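Local coordinates for uncharacterized protein MG377 homolog (Mycoplasma pneumoniae, PDB 1ZXJ) that is of unknown function but may act as a chaperone, at residues E44-E49 and F206-N211. Numbering follows the deposited sequence.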
ATOM      1  N   GLU A  44      12.317 -15.137  11.418  1.00 44.51           N
ATOM      2  CA  GLU A  44      12.555 -15.874  10.181  1.00 43.73           C
ATOM      3  C   GLU A  44      12.855 -14.776   9.171  1.00 40.68           C
ATOM      4  O   GLU A  44      12.080 -13.835   9.036  1.00 39.99           O
ATOM      5  CB  GLU A  44      11.308 -16.665   9.725  1.00 46.84           C
ATOM      6  CG  GLU A  44      10.822 -17.795  10.660  1.00 53.49           C
ATOM      7  CD  GLU A  44      10.974 -19.219  10.065  1.00 57.38           C
ATOM      8  OE1 GLU A  44      10.771 -19.385   8.837  1.00 58.32           O
ATOM      9  OE2 GLU A  44      11.275 -20.174  10.831  1.00 57.51           O
ATOM     10  N   VAL A  45      13.990 -14.885   8.489  1.00 37.19           N
ATOM     11  CA  VAL A  45      14.391 -13.905   7.490  1.00 33.79           C
ATOM     12  C   VAL A  45      13.569 -14.082   6.210  1.00 32.74           C
ATOM     13  O   VAL A  45      13.194 -15.203   5.858  1.00 33.05           O
ATOM     14  CB  VAL A  45      15.897 -14.048   7.179  1.00 31.76           C
ATOM     15  CG1 VAL A  45      16.301 -13.129   6.052  1.00 32.92           C
ATOM     16  CG2 VAL A  45      16.692 -13.699   8.411  1.00 33.15           C
ATOM     17  N   ILE A  46      13.273 -12.966   5.550  1.00 29.80           N
ATOM     18  CA  ILE A  46      12.515 -12.953   4.307  1.00 28.06           C
ATOM     19  C   ILE A  46      13.467 -12.957   3.129  1.00 27.67           C
ATOM     20  O   ILE A  46      14.399 -12.161   3.077  1.00 27.40           O
ATOM     21  CB  ILE A  46      11.662 -11.675   4.172  1.00 30.23           C
ATOM     22  CG1 ILE A  46      10.539 -11.672   5.199  1.00 28.95           C
ATOM     23  CG2 ILE A  46      11.112 -11.563   2.756  1.00 25.92           C
ATOM     24  CD1 ILE A  46      11.010 -11.572   6.572  1.00 37.48           C
ATOM     25  N   GLU A  47      13.221 -13.843   2.176  1.00 28.33           N
ATOM     26  CA  GLU A  47      14.058 -13.930   0.990  1.00 28.98           C
ATOM     27  C   GLU A  47      13.485 -12.984  -0.049  1.00 27.95           C
ATOM     28  O   GLU A  47      12.289 -13.029  -0.348  1.00 25.83           O
ATOM     29  CB  GLU A  47      14.040 -15.347   0.420  1.00 32.28           C
ATOM     30  CG  GLU A  47      14.625 -16.421   1.342  1.00 39.83           C
ATOM     31  CD  GLU A  47      16.142 -16.525   1.245  1.00 45.32           C
ATOM     32  OE1 GLU A  47      16.727 -17.435   1.881  1.00 47.04           O
ATOM     33  OE2 GLU A  47      16.747 -15.696   0.521  1.00 48.67           O
ATOM     34  N   VAL A  48      14.327 -12.120  -0.596  1.00 26.57           N
ATOM     35  CA  VAL A  48      13.860 -11.205  -1.626  1.00 27.38           C
ATOM     36  C   VAL A  48      14.345 -11.724  -2.974  1.00 27.79           C
ATOM     37  O   VAL A  48      15.544 -11.866  -3.197  1.00 26.25           O
ATOM     38  CB  VAL A  48      14.427  -9.780  -1.436  1.00 30.15           C
ATOM     39  CG1 VAL A  48      13.817  -8.840  -2.479  1.00 28.73           C
ATOM     40  CG2 VAL A  48      14.159  -9.288  -0.025  1.00 27.55           C
ATOM     41  N   GLU A  49      13.413 -11.998  -3.874  1.00 29.29           N
ATOM     42  CA  GLU A  49      13.776 -12.494  -5.187  1.00 31.56           C
ATOM     43  C   GLU A  49      14.384 -11.490  -6.159  1.00 31.34           C
ATOM     44  O   GLU A  49      15.227 -11.855  -6.959  1.00 31.48           O
ATOM     45  CB  GLU A  49      12.583 -13.190  -5.826  1.00 35.39           C
ATOM     46  CG  GLU A  49      12.212 -14.497  -5.126  1.00 45.66           C
ATOM     47  CD  GLU A  49      13.377 -15.101  -4.306  1.00 50.48           C
ATOM     48  OE1 GLU A  49      13.583 -14.680  -3.141  1.00 52.52           O
ATOM     49  OE2 GLU A  49      14.094 -15.995  -4.826  1.00 53.36           O
ATOM     50  N   PHE A 206      11.178  -6.801   9.970  1.00 26.17           N
ATOM     51  CA  PHE A 206      11.764  -8.026   9.472  1.00 23.71           C
ATOM     52  C   PHE A 206      13.198  -7.871   9.001  1.00 24.88           C
ATOM     53  O   PHE A 206      13.620  -6.781   8.654  1.00 27.11           O
ATOM     54  CB  PHE A 206      10.954  -8.555   8.308  1.00 22.48           C
ATOM     55  CG  PHE A 206       9.553  -8.897   8.644  1.00 19.61           C
ATOM     56  CD1 PHE A 206       8.586  -7.929   8.655  1.00 20.30           C
ATOM     57  CD2 PHE A 206       9.189 -10.217   8.861  1.00 22.81           C
ATOM     58  CE1 PHE A 206       7.262  -8.254   8.872  1.00 24.66           C
ATOM     59  CE2 PHE A 206       7.864 -10.569   9.084  1.00 24.30           C
ATOM     60  CZ  PHE A 206       6.892  -9.587   9.083  1.00 25.47           C
ATOM     61  N   LYS A 207      13.943  -8.978   9.003  1.00 25.80           N
ATOM     62  CA  LYS A 207      15.319  -9.004   8.498  1.00 24.97           C
ATOM     63  C   LYS A 207      15.182  -9.540   7.061  1.00 24.07           C
ATOM     64  O   LYS A 207      14.463 -10.515   6.814  1.00 22.64           O
ATOM     65  CB  LYS A 207      16.181  -9.995   9.273  1.00 26.76           C
ATOM     66  CG  LYS A 207      16.398  -9.729  10.738  1.00 32.65           C
ATOM     67  CD  LYS A 207      16.957 -11.018  11.375  1.00 37.53           C
ATOM     68  CE  LYS A 207      17.131 -10.939  12.893  1.00 40.45           C
ATOM     69  NZ  LYS A 207      18.283 -10.078  13.302  1.00 44.42           N
ATOM     70  N   PHE A 208      15.860  -8.928   6.106  1.00 22.50           N
ATOM     71  CA  PHE A 208      15.743  -9.410   4.735  1.00 20.43           C
ATOM     72  C   PHE A 208      17.046  -9.997   4.265  1.00 19.06           C
ATOM     73  O   PHE A 208      18.109  -9.644   4.764  1.00 17.79           O
ATOM     74  CB  PHE A 208      15.335  -8.272   3.768  1.00 19.27           C
ATOM     75  CG  PHE A 208      13.959  -7.724   4.008  1.00 17.29           C
ATOM     76  CD1 PHE A 208      13.738  -6.781   5.006  1.00 18.78           C
ATOM     77  CD2 PHE A 208      12.874  -8.192   3.279  1.00 16.28           C
ATOM     78  CE1 PHE A 208      12.444  -6.307   5.283  1.00 17.31           C
ATOM     79  CE2 PHE A 208      11.575  -7.729   3.541  1.00 19.12           C
ATOM     80  CZ  PHE A 208      11.362  -6.778   4.557  1.00 17.90           C
ATOM     81  N   HIS A 209      16.933 -10.924   3.324  1.00 18.92           N
ATOM     82  CA  HIS A 209      18.077 -11.558   2.685  1.00 19.55           C
ATOM     83  C   HIS A 209      17.839 -11.434   1.180  1.00 19.97           C
ATOM     84  O   HIS A 209      16.762 -11.806   0.672  1.00 18.93           O
ATOM     85  CB  HIS A 209      18.224 -13.050   3.040  1.00 18.32           C
ATOM     86  CG  HIS A 209      19.208 -13.754   2.160  1.00 19.59           C
ATOM     87  ND1 HIS A 209      20.571 -13.608   2.315  1.00 19.81           N
ATOM     88  CD2 HIS A 209      19.037 -14.421   0.993  1.00 17.54           C
ATOM     89  CE1 HIS A 209      21.193 -14.140   1.278  1.00 15.98           C
ATOM     90  NE2 HIS A 209      20.283 -14.635   0.461  1.00 18.09           N
ATOM     91  N   PHE A 210      18.829 -10.919   0.460  1.00 20.49           N
ATOM     92  CA  PHE A 210      18.651 -10.762  -0.985  1.00 22.54           C
ATOM     93  C   PHE A 210      19.254 -11.907  -1.769  1.00 23.57           C
ATOM     94  O   PHE A 210      20.455 -12.085  -1.783  1.00 24.85           O
ATOM     95  CB  PHE A 210      19.234  -9.433  -1.478  1.00 22.61           C
ATOM     96  CG  PHE A 210      18.501  -8.224  -0.971  1.00 22.52           C
ATOM     97  CD1 PHE A 210      18.929  -7.565   0.178  1.00 21.45           C
ATOM     98  CD2 PHE A 210      17.370  -7.752  -1.636  1.00 24.02           C
ATOM     99  CE1 PHE A 210      18.243  -6.448   0.666  1.00 21.51           C
ATOM    100  CE2 PHE A 210      16.670  -6.629  -1.159  1.00 24.96           C
ATOM    101  CZ  PHE A 210      17.115  -5.976   0.002  1.00 22.40           C
ATOM    102  N   ASN A 211      18.378 -12.673  -2.415  1.00 25.31           N
ATOM    103  CA  ASN A 211      18.715 -13.842  -3.228  1.00 24.01           C
ATOM    104  C   ASN A 211      19.309 -13.412  -4.568  1.00 22.51           C
ATOM    105  O   ASN A 211      18.617 -13.405  -5.574  1.00 22.37           O
ATOM    106  CB  ASN A 211      17.423 -14.638  -3.475  1.00 27.54           C
ATOM    107  CG  ASN A 211      17.668 -16.000  -4.117  1.00 30.68           C
ATOM    108  OD1 ASN A 211      18.685 -16.222  -4.777  1.00 31.17           O
ATOM    109  ND2 ASN A 211      16.717 -16.915  -3.935  1.00 30.86           N
TER
HETATM  110  O   HOH W   1      17.669 -11.879  -7.850  1.00 17.86           O
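Ile46 and Val48 line up beside Phe208 and Phe210 on one face of a two-stranded parallel sheet. Four backbone hydrogen bonds join the strands. Ile46 uses both its polar backbone atoms: its N donates to Lys207 O at 3.0 Å, and its O accepts from His209 N at 2.8 Å. Val48 repeats the pattern, with N to His209 O (2.8 Å) and O from Asn211 N (3.0 Å). The phenylalanine rings lie on the same side as the aliphatic branches. Ile46 CB and CG2 run alongside the CD2/CE2 side of Phe208, and Ile46 CD1 reaches the Phe206 ring. Val48 touches two rings: its CG2 meets Phe208 CD2 at 3.7 Å, and its CB meets Phe210 CD2 at 3.6 Å. Val48 CG1, anti to the backbone N (chi1 -176°), also lies against the CD2/CE2 side of Phe210. The Glu47 and His209 side chains lie on the opposite face of the sheet. Val45 CG1 packs on His209 CB at 3.6 Å. Beyond the last backbone bond, one water donates to both Glu49 O and Asn211 O. Helix 74-98 lies under the apolar face, where Cys93 touches Ile46 and Leu90 touches both Phe208 and Phe210. The arrangement is a short parallel beta ladder that joins an N-terminal strand to the C-terminal strand, packed through one apolar face on a helix.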